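Luciferase-like monooxygenase (Streptomyces bottropensis, PDB 4US5) probably works as a flavin-using monooxygenase of the bacterial luciferase family, a (beta/alpha)8-barrel enzyme that would put oxygen from O2 into a substrate. Local coordinates at residues 6-11 with 39-44; 71-76 with 102-107; 190-195 with 281-286; 223-228 with 296-301. All blocks are in the same frame, centred on the assembly; numbering follows the deposited sequence.

Contact 1: residues 6-11 with 39-44. With NA (sodium ion), chain R; NA (sodium ion), chain L.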
loop_
_atom_site.group_PDB
_atom_site.type_symbol
_atom_site.label_atom_id
_atom_site.label_comp_id
_atom_site.label_asym_id
_atom_site.label_seq_id
_atom_site.Cartn_x
_atom_site.Cartn_y
_atom_site.Cartn_z
ATOM N N LYS B 6 -0.862 -13.954 25.490
ATOM C CA LYS B 6 -1.653 -13.736 24.301
ATOM C C LYS B 6 -0.873 -14.197 23.057
ATOM O O LYS B 6 0.346 -14.318 23.093
ATOM C CB LYS B 6 -1.979 -12.251 24.175
ATOM C CG LYS B 6 -2.886 -11.727 25.279
ATOM C CD LYS B 6 -3.039 -10.229 25.226
ATOM C CE LYS B 6 -3.803 -9.783 26.467
ATOM N NZ LYS B 6 -3.784 -8.314 26.649
ATOM N N LEU B 7 -1.593 -14.461 21.976
ATOM C CA LEU B 7 -0.979 -14.923 20.725
ATOM C C LEU B 7 -1.280 -13.973 19.587
ATOM O O LEU B 7 -2.382 -13.428 19.494
ATOM C CB LEU B 7 -1.477 -16.286 20.345
ATOM C CG LEU B 7 -1.232 -17.440 21.313
ATOM C CD1 LEU B 7 -1.766 -18.703 20.654
ATOM C CD2 LEU B 7 0.249 -17.564 21.649
ATOM N N SER B 8 -0.277 -13.770 18.743
ATOM C CA SER B 8 -0.373 -12.943 17.563
ATOM C C SER B 8 0.335 -13.682 16.407
ATOM O O SER B 8 0.926 -14.768 16.602
ATOM C CB SER B 8 0.272 -11.597 17.789
ATOM O OG SER B 8 -0.558 -10.811 18.623
ATOM N N VAL B 9 0.186 -13.161 15.190
ATOM C CA VAL B 9 0.738 -13.816 13.981
ATOM C C VAL B 9 1.711 -12.839 13.318
ATOM O O VAL B 9 1.420 -11.660 13.228
ATOM C CB VAL B 9 -0.346 -14.190 12.946
ATOM C CG1 VAL B 9 0.272 -14.858 11.744
ATOM C CG2 VAL B 9 -1.443 -15.046 13.555
ATOM N N VAL B 10 2.889 -13.340 12.952
ATOM C CA VAL B 10 3.846 -12.615 12.131
ATOM C C VAL B 10 4.014 -13.417 10.859
ATOM O O VAL B 10 4.433 -14.590 10.896
ATOM C CB VAL B 10 5.185 -12.403 12.886
ATOM C CG1 VAL B 10 6.174 -11.634 12.042
ATOM C CG2 VAL B 10 4.937 -11.665 14.205
ATOM N N GLU B 11 3.660 -12.798 9.736
ATOM C CA GLU B 11 3.525 -13.454 8.476
ATOM C C GLU B 11 4.562 -12.912 7.483
ATOM O O GLU B 11 4.492 -11.761 7.066
ATOM C CB GLU B 11 2.102 -13.233 7.940
ATOM C CG GLU B 11 1.892 -13.555 6.436
ATOM C CD GLU B 11 2.021 -15.029 6.110
ATOM O OE1 GLU B 11 3.061 -15.648 6.419
ATOM O OE2 GLU B 11 1.062 -15.589 5.533
ATOM N N GLY B 39 -9.170 -15.272 17.961
ATOM C CA GLY B 39 -8.825 -14.361 19.040
ATOM C C GLY B 39 -7.365 -13.999 19.158
ATOM O O GLY B 39 -6.911 -13.579 20.209
ATOM N N TYR B 40 -6.599 -14.154 18.072
ATOM C CA TYR B 40 -5.241 -13.584 18.065
ATOM C C TYR B 40 -5.309 -12.059 18.193
ATOM O O TYR B 40 -6.263 -11.419 17.723
ATOM C CB TYR B 40 -4.476 -14.041 16.799
ATOM C CG TYR B 40 -4.003 -15.486 16.829
ATOM C CD1 TYR B 40 -4.871 -16.534 16.655
ATOM C CD2 TYR B 40 -2.642 -15.785 16.950
ATOM C CE1 TYR B 40 -4.418 -17.856 16.671
ATOM C CE2 TYR B 40 -2.169 -17.086 16.969
ATOM C CZ TYR B 40 -3.050 -18.121 16.840
ATOM O OH TYR B 40 -2.622 -19.411 16.861
ATOM N N GLU B 41 -4.304 -11.468 18.815
ATOM C CA GLU B 41 -4.286 -10.029 19.101
ATOM C C GLU B 41 -3.994 -9.162 17.885
ATOM O O GLU B 41 -4.673 -8.156 17.666
ATOM C CB GLU B 41 -3.249 -9.665 20.172
ATOM C CG GLU B 41 -3.428 -10.372 21.474
ATOM C CD GLU B 41 -4.727 -10.048 22.173
ATOM O OE1 GLU B 41 -5.180 -8.860 22.089
ATOM O OE2 GLU B 41 -5.311 -11.015 22.721
ATOM N N ARG B 42 -2.947 -9.529 17.129
ATOM C CA ARG B 42 -2.505 -8.763 15.953
ATOM C C ARG B 42 -1.947 -9.689 14.886
ATOM O O ARG B 42 -1.512 -10.808 15.170
ATOM C CB ARG B 42 -1.487 -7.673 16.303
ATOM C CG ARG B 42 -0.094 -8.160 16.729
ATOM C CD ARG B 42 0.682 -7.098 17.493
ATOM N NE ARG B 42 0.181 -6.901 18.860
ATOM C CZ ARG B 42 -0.245 -5.736 19.367
ATOM N NH1 ARG B 42 -0.313 -4.630 18.624
ATOM N NH2 ARG B 42 -0.627 -5.677 20.632
ATOM N N PHE B 43 -1.947 -9.191 13.664
ATOM C CA PHE B 43 -1.447 -9.916 12.511
ATOM C C PHE B 43 -0.457 -8.966 11.844
ATOM O O PHE B 43 -0.848 -7.905 11.338
ATOM C CB PHE B 43 -2.595 -10.240 11.569
ATOM C CG PHE B 43 -2.202 -11.164 10.422
ATOM C CD1 PHE B 43 -1.573 -10.664 9.288
ATOM C CD2 PHE B 43 -2.433 -12.515 10.501
ATOM C CE1 PHE B 43 -1.207 -11.497 8.269
ATOM C CE2 PHE B 43 -2.085 -13.348 9.472
ATOM C CZ PHE B 43 -1.477 -12.837 8.349
ATOM N N TRP B 44 0.818 -9.327 11.866
ATOM C CA TRP B 44 1.826 -8.515 11.252
ATOM C C TRP B 44 2.321 -9.118 9.964
ATOM O O TRP B 44 2.471 -10.338 9.858
ATOM C CB TRP B 44 3.003 -8.353 12.212
ATOM C CG TRP B 44 2.799 -7.372 13.288
ATOM C CD1 TRP B 44 1.714 -6.568 13.488
ATOM C CD2 TRP B 44 3.691 -7.115 14.362
ATOM N NE1 TRP B 44 1.901 -5.793 14.593
ATOM C CE2 TRP B 44 3.121 -6.084 15.146
ATOM C CE3 TRP B 44 4.944 -7.625 14.723
ATOM C CZ2 TRP B 44 3.710 -5.606 16.302
ATOM C CZ3 TRP B 44 5.548 -7.127 15.876
ATOM C CH2 TRP B 44 4.951 -6.110 16.627
HETATM NA NA NA R . 4.713 -16.849 9.499
HETATM NA NA NA L . 1.350 -17.097 3.191
HETATM O O HOH W 1 -4.557 -13.727 22.163
HETATM O O HOH W 2 2.757 -19.560 2.525
#
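Y40 sets its ring obliquely beside strand 6-11, with CE2 3.5 Å from L7 CB and CD2 3.7 Å from V9 CG2. With CG anti to the carbonyl carbon (chi1 -75°) the ring is swung beside that strand; S8 CA lies in its plane at the edge, and OH carries on to the carbonyl of Y326 in helix 319-332. Replacing this tyrosine by an alanine would probably open a gap beside L7 and V9 and leave the Y326 carbonyl without its hydroxyl partner. V9 divides its two methyls: CG2 goes to Y40, CG1 to F43 CE2 at 3.6 Å, a split that a beta-branched residue makes easily. F43 and E11 run side by side, CZ 3.6 Å from E11 CB, with ring and carboxylate planes 87° apart. A bend at chi2 (68°) then leads the E11 carboxylate away, OE2 to a sodium ion at 2.8 Å and to S28, OE1 to R322. S8 is small enough for R42 CG to close over it; its OG takes a weak bond from R42 N, though E309 is its main partner. In the backbone, V9 N bonds R42 O, while V9 O and E11 N bond W44 N and W44 O. V9 and F43 face helix 21-38, and V10 and W44 the opposite side of the sheet: a parallel beta-alpha-beta unit, the first of the TIM barrel.

Contact 2: residues 71-76 with 102-107; sequences SGIRVG and PDRIDL
S71 begins the contact by placing its carbonyl O over one face of the R104 guanidinium, 3.5 Å from NE. G72 O is tied to that same NE through a water. I73 gives its carbonyl to R104 NH2, a bond of 2.8 Å in the carbonyl plane. R74, bent at chi3 (65°), turns back across the neighbouring strand and grips D106 side-on: NE and NH2 both reach OD1, each at 2.9 Å, from one face of the carboxylate, while NH1 makes a weak bond to D103 O. A long, flexible cation suits this place, since it can serve the acid and the loop carbonyl together. V75 continues the parallel pairing, its N bonded to R104 O and its O to D106 N, with CG2 alongside the R104 guanidinium. G76 passes so near D106 O that a CB would collide with it, and glycine suits the place. The chemistry implies a buried D106 with both oxygens engaged, OD1 by R74 and OD2 by a salt bridge to R42 and the indole N-H of W44, which would probably offset its charge and keep the carboxylate from turning.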
loop_
_atom_site.group_PDB
_atom_site.type_symbol
_atom_site.label_atom_id
_atom_site.label_comp_id
_atom_site.label_asym_id
_atom_site.label_seq_id
_atom_site.Cartn_x
_atom_site.Cartn_y
_atom_site.Cartn_z
ATOM N N SER B 71 -12.032 -7.996 11.342
ATOM C CA SER B 71 -12.753 -7.007 12.126
ATOM C C SER B 71 -12.135 -6.655 13.429
ATOM O O SER B 71 -12.211 -5.505 13.841
ATOM C CB SER B 71 -14.192 -7.498 12.413
ATOM O OG SER B 71 -14.860 -7.711 11.189
ATOM N N GLY B 72 -11.626 -7.642 14.154
ATOM C CA GLY B 72 -11.152 -7.386 15.530
ATOM C C GLY B 72 -9.636 -7.364 15.720
ATOM O O GLY B 72 -9.116 -6.593 16.488
ATOM N N ILE B 73 -8.956 -8.247 15.033
ATOM C CA ILE B 73 -7.485 -8.330 15.109
ATOM C C ILE B 73 -6.865 -7.027 14.650
ATOM O O ILE B 73 -7.319 -6.415 13.682
ATOM C CB ILE B 73 -7.018 -9.545 14.293
ATOM C CG1 ILE B 73 -5.583 -9.981 14.672
ATOM C CG2 ILE B 73 -7.148 -9.310 12.792
ATOM C CD1 ILE B 73 -5.272 -11.361 14.159
ATOM N N ARG B 74 -5.804 -6.596 15.315
ATOM C CA ARG B 74 -5.008 -5.497 14.817
ATOM C C ARG B 74 -4.186 -6.007 13.607
ATOM O O ARG B 74 -3.946 -7.207 13.483
ATOM C CB ARG B 74 -4.074 -4.972 15.898
ATOM C CG ARG B 74 -4.821 -4.375 17.114
ATOM C CD ARG B 74 -3.856 -3.754 18.109
ATOM N NE ARG B 74 -3.180 -2.620 17.508
ATOM C CZ ARG B 74 -3.718 -1.399 17.348
ATOM N NH1 ARG B 74 -4.926 -1.109 17.832
ATOM N NH2 ARG B 74 -3.056 -0.477 16.705
ATOM N N VAL B 75 -3.902 -5.114 12.676
ATOM C CA VAL B 75 -3.148 -5.474 11.454
ATOM C C VAL B 75 -2.086 -4.471 11.243
ATOM O O VAL B 75 -2.287 -3.247 11.437
ATOM C CB VAL B 75 -4.069 -5.531 10.218
ATOM C CG1 VAL B 75 -3.371 -6.164 9.058
ATOM C CG2 VAL B 75 -5.343 -6.306 10.514
ATOM N N GLY B 76 -0.892 -4.929 10.872
ATOM C CA GLY B 76 0.193 -4.010 10.675
ATOM C C GLY B 76 1.448 -4.622 10.106
ATOM O O GLY B 76 1.446 -5.789 9.657
ATOM N N PRO B 102 -9.660 2.734 11.483
ATOM C CA PRO B 102 -9.339 3.536 12.617
ATOM C C PRO B 102 -8.927 2.735 13.845
ATOM O O PRO B 102 -9.626 1.850 14.284
ATOM C CB PRO B 102 -10.639 4.362 12.870
ATOM C CG PRO B 102 -11.676 3.745 12.010
ATOM C CD PRO B 102 -10.943 3.118 10.868
ATOM N N ASP B 103 -7.776 3.106 14.359
ATOM C CA ASP B 103 -7.198 2.572 15.591
ATOM C C ASP B 103 -6.960 1.055 15.531
ATOM O O ASP B 103 -6.881 0.399 16.586
ATOM C CB ASP B 103 -8.067 2.932 16.827
ATOM C CG ASP B 103 -7.266 2.918 18.128
ATOM O OD1 ASP B 103 -6.077 3.295 18.123
ATOM O OD2 ASP B 103 -7.807 2.445 19.135
ATOM N N ARG B 104 -6.801 0.497 14.329
ATOM C CA ARG B 104 -6.487 -0.919 14.185
ATOM C C ARG B 104 -5.060 -1.213 13.684
ATOM O O ARG B 104 -4.677 -2.403 13.573
ATOM C CB ARG B 104 -7.465 -1.585 13.260
ATOM C CG ARG B 104 -8.888 -1.668 13.823
ATOM C CD ARG B 104 -9.785 -2.410 12.859
ATOM N NE ARG B 104 -9.365 -3.779 12.705
ATOM C CZ ARG B 104 -9.497 -4.490 11.595
ATOM N NH1 ARG B 104 -10.022 -3.961 10.485
ATOM N NH2 ARG B 104 -9.063 -5.732 11.563
ATOM N N ILE B 105 -4.297 -0.182 13.351
ATOM C CA ILE B 105 -3.074 -0.366 12.549
ATOM C C ILE B 105 -1.822 -0.256 13.417
ATOM O O ILE B 105 -1.652 0.705 14.193
ATOM C CB ILE B 105 -2.997 0.647 11.380
ATOM C CG1 ILE B 105 -4.194 0.510 10.454
ATOM C CG2 ILE B 105 -1.685 0.514 10.620
ATOM C CD1 ILE B 105 -4.414 -0.856 9.817
ATOM N N ASP B 106 -0.942 -1.240 13.276
ATOM C CA ASP B 106 0.383 -1.218 13.869
ATOM C C ASP B 106 1.416 -0.854 12.793
ATOM O O ASP B 106 1.440 -1.444 11.721
ATOM C CB ASP B 106 0.754 -2.612 14.412
ATOM C CG ASP B 106 -0.055 -3.016 15.591
ATOM O OD1 ASP B 106 -0.653 -2.124 16.277
ATOM O OD2 ASP B 106 -0.090 -4.243 15.889
ATOM N N LEU B 107 2.306 0.077 13.120
ATOM C CA LEU B 107 3.448 0.355 12.326
ATOM C C LEU B 107 4.699 -0.196 13.021
ATOM O O LEU B 107 5.383 0.528 13.771
ATOM C CB LEU B 107 3.563 1.858 12.092
ATOM C CG LEU B 107 4.742 2.408 11.308
ATOM C CD1 LEU B 107 5.085 1.575 10.083
ATOM C CD2 LEU B 107 4.453 3.847 10.884
HETATM O O HOH W 3 -8.710 -4.141 15.742
HETATM O O HOH W 4 -3.832 2.373 16.559
#

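Contact 3: residues 190-195 with 281-286; sequences YAHFIT and FEWPRY
The H192 imidazole presents its edge to the 281-286 loop: P284 O lies in the ring plane, 2.8 Å from NE2, in a nearly straight bond (167°). Its CE1 sits at the edge of the W283 indole, the two side chains crossing at about a right angle. The Y286 ring carries R285 CD over one face, and at its edge are F193 CB and a water that also binds F193 O. The R285 guanidinium works edge-on too. One nitrogen, NH1, holds F193 O and I194 O, each at 3.0 Å; both acceptors are near the guanidinium plane, yet NH1 stands well above the plane of either carbonyl. With CG anti to the backbone N (chi1 -177°), CG and CD run past F193 O before the chain bends at chi3, and NE pairs with E279. A leucine in place of R285 would probably leave the F193 and I194 carbonyls without their shared donor and E279 without its cation. H192 suits its place because its two ring nitrogens serve two partners, T199 at ND1 and P284 at NE2. Side-chain donors thus bind backbone carbonyls of irregular chain, pinning the turn after strand 188-191 to the loop before strand 286-289 without any strand pairing.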
loop_
_atom_site.group_PDB
_atom_site.type_symbol
_atom_site.label_atom_id
_atom_site.label_comp_id
_atom_site.label_asym_id
_atom_site.label_seq_id
_atom_site.Cartn_x
_atom_site.Cartn_y
_atom_site.Cartn_z
ATOM N N TYR B 190 10.936 -8.818 20.038
ATOM C CA TYR B 190 12.228 -9.483 19.837
ATOM C C TYR B 190 12.099 -10.770 19.065
ATOM O O TYR B 190 11.359 -11.684 19.464
ATOM C CB TYR B 190 12.918 -9.802 21.177
ATOM C CG TYR B 190 14.334 -10.319 21.014
ATOM C CD1 TYR B 190 15.389 -9.455 20.889
ATOM C CD2 TYR B 190 14.600 -11.682 20.983
ATOM C CE1 TYR B 190 16.697 -9.932 20.741
ATOM C CE2 TYR B 190 15.890 -12.169 20.831
ATOM C CZ TYR B 190 16.941 -11.268 20.688
ATOM O OH TYR B 190 18.225 -11.741 20.534
ATOM N N ALA B 191 12.892 -10.893 18.013
ATOM C CA ALA B 191 12.924 -12.114 17.198
ATOM C C ALA B 191 13.822 -13.211 17.767
ATOM O O ALA B 191 14.956 -13.406 17.319
ATOM C CB ALA B 191 13.330 -11.783 15.749
ATOM N N HIS B 192 13.251 -14.005 18.655
ATOM C CA HIS B 192 13.956 -15.110 19.260
ATOM C C HIS B 192 14.446 -16.101 18.204
ATOM O O HIS B 192 15.568 -16.648 18.312
ATOM C CB HIS B 192 13.066 -15.806 20.258
ATOM C CG HIS B 192 13.585 -17.127 20.676
ATOM N ND1 HIS B 192 14.638 -17.271 21.552
ATOM C CD2 HIS B 192 13.312 -18.366 20.205
ATOM C CE1 HIS B 192 14.931 -18.555 21.665
ATOM N NE2 HIS B 192 14.097 -19.243 20.904
ATOM N N PHE B 193 13.634 -16.301 17.171
ATOM C CA PHE B 193 13.940 -17.289 16.165
ATOM C C PHE B 193 15.103 -16.858 15.289
ATOM O O PHE B 193 15.662 -17.668 14.558
ATOM C CB PHE B 193 12.702 -17.594 15.298
ATOM C CG PHE B 193 12.242 -16.442 14.435
ATOM C CD1 PHE B 193 11.452 -15.437 14.956
ATOM C CD2 PHE B 193 12.546 -16.398 13.083
ATOM C CE1 PHE B 193 11.012 -14.400 14.170
ATOM C CE2 PHE B 193 12.117 -15.358 12.295
ATOM C CZ PHE B 193 11.329 -14.361 12.832
ATOM N N ILE B 194 15.436 -15.576 15.333
ATOM C CA ILE B 194 16.574 -15.035 14.564
ATOM C C ILE B 194 17.855 -15.045 15.409
ATOM O O ILE B 194 18.906 -15.502 14.946
ATOM C CB ILE B 194 16.302 -13.603 14.093
ATOM C CG1 ILE B 194 15.085 -13.608 13.154
ATOM C CG2 ILE B 194 17.556 -12.990 13.409
ATOM C CD1 ILE B 194 14.803 -12.297 12.456
ATOM N N THR B 195 17.765 -14.567 16.644
ATOM C CA THR B 195 18.921 -14.454 17.529
ATOM C C THR B 195 18.643 -15.076 18.909
ATOM O O THR B 195 18.521 -14.372 19.915
ATOM C CB THR B 195 19.327 -12.976 17.628
ATOM O OG1 THR B 195 19.451 -12.443 16.310
ATOM C CG2 THR B 195 20.675 -12.786 18.349
ATOM N N PHE B 281 21.081 -23.435 22.359
ATOM C CA PHE B 281 20.790 -22.218 23.080
ATOM C C PHE B 281 20.000 -22.604 24.323
ATOM O O PHE B 281 19.587 -23.741 24.486
ATOM C CB PHE B 281 19.970 -21.260 22.200
ATOM C CG PHE B 281 20.559 -21.046 20.830
ATOM C CD1 PHE B 281 21.685 -20.251 20.664
ATOM C CD2 PHE B 281 20.037 -21.716 19.719
ATOM C CE1 PHE B 281 22.257 -20.075 19.420
ATOM C CE2 PHE B 281 20.593 -21.518 18.466
ATOM C CZ PHE B 281 21.696 -20.686 18.313
ATOM N N GLU B 282 19.730 -21.630 25.166
ATOM C CA GLU B 282 18.891 -21.880 26.319
ATOM C C GLU B 282 17.534 -22.466 25.871
ATOM O O GLU B 282 17.048 -23.457 26.421
ATOM C CB GLU B 282 18.687 -20.604 27.114
ATOM C CG GLU B 282 17.743 -20.833 28.286
ATOM C CD GLU B 282 17.556 -19.637 29.175
ATOM O OE1 GLU B 282 17.945 -18.505 28.793
ATOM O OE2 GLU B 282 16.957 -19.847 30.234
ATOM N N TRP B 283 16.915 -21.821 24.886
ATOM C CA TRP B 283 15.642 -22.244 24.360
ATOM C C TRP B 283 15.814 -22.654 22.907
ATOM O O TRP B 283 16.629 -22.069 22.195
ATOM C CB TRP B 283 14.608 -21.123 24.474
ATOM C CG TRP B 283 14.349 -20.694 25.873
ATOM C CD1 TRP B 283 13.990 -21.486 26.916
ATOM C CD2 TRP B 283 14.397 -19.363 26.374
ATOM N NE1 TRP B 283 13.818 -20.751 28.039
ATOM C CE2 TRP B 283 14.049 -19.428 27.737
ATOM C CE3 TRP B 283 14.677 -18.116 25.814
ATOM C CZ2 TRP B 283 13.986 -18.292 28.549
ATOM C CZ3 TRP B 283 14.577 -16.992 26.623
ATOM C CH2 TRP B 283 14.248 -17.099 27.974
ATOM N N PRO B 284 14.993 -23.611 22.433
ATOM C CA PRO B 284 15.172 -24.013 21.029
ATOM C C PRO B 284 14.928 -22.822 20.093
ATOM O O PRO B 284 14.014 -22.033 20.336
ATOM C CB PRO B 284 14.117 -25.113 20.830
ATOM C CG PRO B 284 13.183 -25.014 21.982
ATOM C CD PRO B 284 13.881 -24.303 23.092
ATOM N N ARG B 285 15.679 -22.737 19.010
ATOM C CA ARG B 285 15.478 -21.660 18.058
ATOM C C ARG B 285 14.033 -21.673 17.510
ATOM O O ARG B 285 13.367 -20.626 17.415
ATOM C CB ARG B 285 16.442 -21.769 16.892
ATOM C CG ARG B 285 16.301 -20.598 15.914
ATOM C CD ARG B 285 17.020 -20.835 14.625
ATOM N NE ARG B 285 18.474 -20.742 14.802
ATOM C CZ ARG B 285 19.155 -19.607 14.802
ATOM N NH1 ARG B 285 18.548 -18.455 14.672
ATOM N NH2 ARG B 285 20.458 -19.633 14.973
ATOM N N TYR B 286 13.593 -22.861 17.130
ATOM C CA TYR B 286 12.254 -23.090 16.623
ATOM C C TYR B 286 11.558 -24.064 17.571
ATOM O O TYR B 286 12.121 -25.102 17.953
ATOM C CB TYR B 286 12.318 -23.709 15.224
ATOM C CG TYR B 286 13.103 -22.908 14.214
ATOM C CD1 TYR B 286 13.111 -21.524 14.226
ATOM C CD2 TYR B 286 13.824 -23.551 13.211
ATOM C CE1 TYR B 286 13.802 -20.809 13.270
ATOM C CE2 TYR B 286 14.521 -22.833 12.247
ATOM C CZ TYR B 286 14.522 -21.479 12.290
ATOM O OH TYR B 286 15.196 -20.753 11.361
HETATM O O HOH W 5 15.730 -18.152 11.848
HETATM O O HOH W 6 21.725 -17.170 15.871
#

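Contact 4: residues 223-228 with 296-301; sequences LSVVVC and DQLTKM
L298 and M301 on one side and L223, V225 and V227 on the other form a strand-to-helix layer of the TIM barrel. Helix 291-305 covers strand 221-229 from outside, running nearly antiparallel to it (156°) with the segment axes 11.0 Å apart. No hydrogen bond crosses; the fit is purely one of shape. Alternate strand residues send aliphatic groups toward the helix, which answers with two residues about one turn apart. The forked end of L298 is the main bump: CD2 comes to V225 CG2 and the other branch goes to V227, so that the leucine settles between the two valines. M301, present as selenomethionine, fills the next hollow. Its CB rests 4.0 Å from L223 CD2, and the bend at chi3 (71°) brings CE alongside V225 CG1, the two side chains sliding past one another in opposite directions. V225 is therefore wedged between both helix residues, one methyl for each, which suits a beta-branched residue with its branches fixed close to the strand. L310 and V287 on neighbouring strands also touch L298, and H192 touches M301. At the far end V227 and L298 meet tip to tip, CG2 to CD1 at 3.9 Å.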
loop_
_atom_site.group_PDB
_atom_site.type_symbol
_atom_site.label_atom_id
_atom_site.label_comp_id
_atom_site.label_asym_id
_atom_site.label_seq_id
_atom_site.Cartn_x
_atom_site.Cartn_y
_atom_site.Cartn_z
ATOM N N LEU B 223 7.455 -11.403 22.203
ATOM C CA LEU B 223 8.459 -12.334 21.754
ATOM C C LEU B 223 8.014 -13.005 20.443
ATOM O O LEU B 223 6.972 -13.657 20.421
ATOM C CB LEU B 223 8.654 -13.396 22.820
ATOM C CG LEU B 223 9.879 -14.281 22.742
ATOM C CD1 LEU B 223 11.150 -13.460 22.836
ATOM C CD2 LEU B 223 9.816 -15.319 23.847
ATOM N N SER B 224 8.760 -12.785 19.363
ATOM C CA SER B 224 8.485 -13.452 18.101
ATOM C C SER B 224 9.195 -14.770 18.045
ATOM O O SER B 224 10.420 -14.843 18.249
ATOM C CB SER B 224 8.837 -12.574 16.912
ATOM O OG SER B 224 8.073 -11.396 16.986
ATOM N N VAL B 225 8.433 -15.804 17.747
ATOM C CA VAL B 225 8.874 -17.180 17.808
ATOM C C VAL B 225 8.338 -17.922 16.599
ATOM O O VAL B 225 7.207 -17.701 16.193
ATOM C CB VAL B 225 8.359 -17.903 19.077
ATOM C CG1 VAL B 225 9.156 -17.483 20.302
ATOM C CG2 VAL B 225 6.869 -17.674 19.299
ATOM N N VAL B 226 9.153 -18.822 16.055
ATOM C CA VAL B 226 8.684 -19.826 15.150
ATOM C C VAL B 226 8.108 -20.987 15.943
ATOM O O VAL B 226 8.719 -21.488 16.933
ATOM C CB VAL B 226 9.809 -20.332 14.242
ATOM C CG1 VAL B 226 9.424 -21.609 13.543
ATOM C CG2 VAL B 226 10.176 -19.291 13.234
ATOM N N VAL B 227 6.905 -21.400 15.561
ATOM C CA VAL B 227 6.280 -22.539 16.184
ATOM C C VAL B 227 5.769 -23.475 15.115
ATOM O O VAL B 227 5.189 -23.036 14.118
ATOM C CB VAL B 227 5.100 -22.128 17.072
ATOM C CG1 VAL B 227 4.467 -23.334 17.754
ATOM C CG2 VAL B 227 5.529 -21.080 18.080
ATOM N N CYS B 228 5.994 -24.762 15.332
ATOM C CA CYS B 228 5.456 -25.805 14.485
ATOM C C CYS B 228 4.716 -26.803 15.372
ATOM O O CYS B 228 5.334 -27.641 16.053
ATOM C CB CYS B 228 6.614 -26.473 13.735
ATOM S SG CYS B 228 6.104 -27.739 12.579
ATOM N N ASP B 296 3.894 -25.490 27.050
ATOM C CA ASP B 296 4.772 -25.450 28.238
ATOM C C ASP B 296 6.080 -24.733 27.929
ATOM O O ASP B 296 6.546 -23.899 28.717
ATOM C CB ASP B 296 5.042 -26.871 28.741
ATOM C CG ASP B 296 3.816 -27.528 29.356
ATOM O OD1 ASP B 296 2.793 -26.840 29.603
ATOM O OD2 ASP B 296 3.861 -28.746 29.577
ATOM N N GLN B 297 6.688 -25.051 26.791
ATOM C CA GLN B 297 7.945 -24.426 26.404
ATOM C C GLN B 297 7.768 -22.920 26.232
ATOM O O GLN B 297 8.574 -22.108 26.708
ATOM C CB GLN B 297 8.470 -25.056 25.109
ATOM C CG GLN B 297 9.760 -24.468 24.586
ATOM C CD GLN B 297 10.966 -24.764 25.499
ATOM O OE1 GLN B 297 11.560 -25.828 25.419
ATOM N NE2 GLN B 297 11.308 -23.815 26.371
ATOM N N LEU B 298 6.709 -22.535 25.526
ATOM C CA LEU B 298 6.503 -21.135 25.212
ATOM C C LEU B 298 6.144 -20.323 26.441
ATOM O O LEU B 298 6.572 -19.194 26.588
ATOM C CB LEU B 298 5.403 -20.976 24.135
ATOM C CG LEU B 298 5.780 -21.450 22.742
ATOM C CD1 LEU B 298 4.527 -21.532 21.859
ATOM C CD2 LEU B 298 6.805 -20.522 22.113
ATOM N N THR B 299 5.401 -20.934 27.355
ATOM C CA THR B 299 5.037 -20.276 28.604
ATOM C C THR B 299 6.293 -19.976 29.462
ATOM O O THR B 299 6.417 -18.892 30.033
ATOM C CB THR B 299 4.002 -21.104 29.387
ATOM O OG1 THR B 299 2.791 -21.165 28.628
ATOM C CG2 THR B 299 3.692 -20.444 30.730
ATOM N N LYS B 300 7.218 -20.931 29.533
ATOM C CA LYS B 300 8.500 -20.707 30.224
ATOM C C LYS B 300 9.197 -19.495 29.632
ATOM O O LYS B 300 9.730 -18.631 30.363
ATOM C CB LYS B 300 9.403 -21.924 30.092
ATOM C CG LYS B 300 8.992 -23.142 30.912
ATOM C CD LYS B 300 10.108 -24.197 30.927
ATOM C CE LYS B 300 9.810 -25.387 31.839
ATOM N NZ LYS B 300 10.784 -26.513 31.675
HETATM N N MSE B 301 9.192 -19.414 28.295
HETATM C CA MSE B 301 9.896 -18.351 27.591
HETATM C C MSE B 301 9.244 -17.032 27.839
HETATM O O MSE B 301 9.911 -16.030 28.098
HETATM C CB MSE B 301 9.956 -18.673 26.091
HETATM C CG MSE B 301 10.865 -19.878 25.847
HETATM SE SE MSE B 301 10.612 -20.591 24.061
HETATM C CE MSE B 301 11.460 -19.121 23.099
#

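The four contacts follow the curled parallel sheet of one barrel. Contacts 1 and 2 come in series along the chain, each belonging to a beta-alpha-beta unit; their centres lie about 11 Å apart, and neighbouring strands 42-45 and 74-81 join them, with R42 of contact 1 paired to D106 of contact 2. Contacts 3 and 4, their centres about 9 Å apart, instead alternate in sequence: strands 188-191 and 221-229 are neighbours, and Y190 O and S224 N probably hydrogen-bond across them. Contact 4 also touches contact 1, through S224 and V10, whereas the centres of contacts 2 and 3 are about 27 Å apart, on opposite sides of the chain's centre. Strand 309-313, beside both 6-11 and 221-229, closes the ring, so early and late parts of the sequence build a single closed domain.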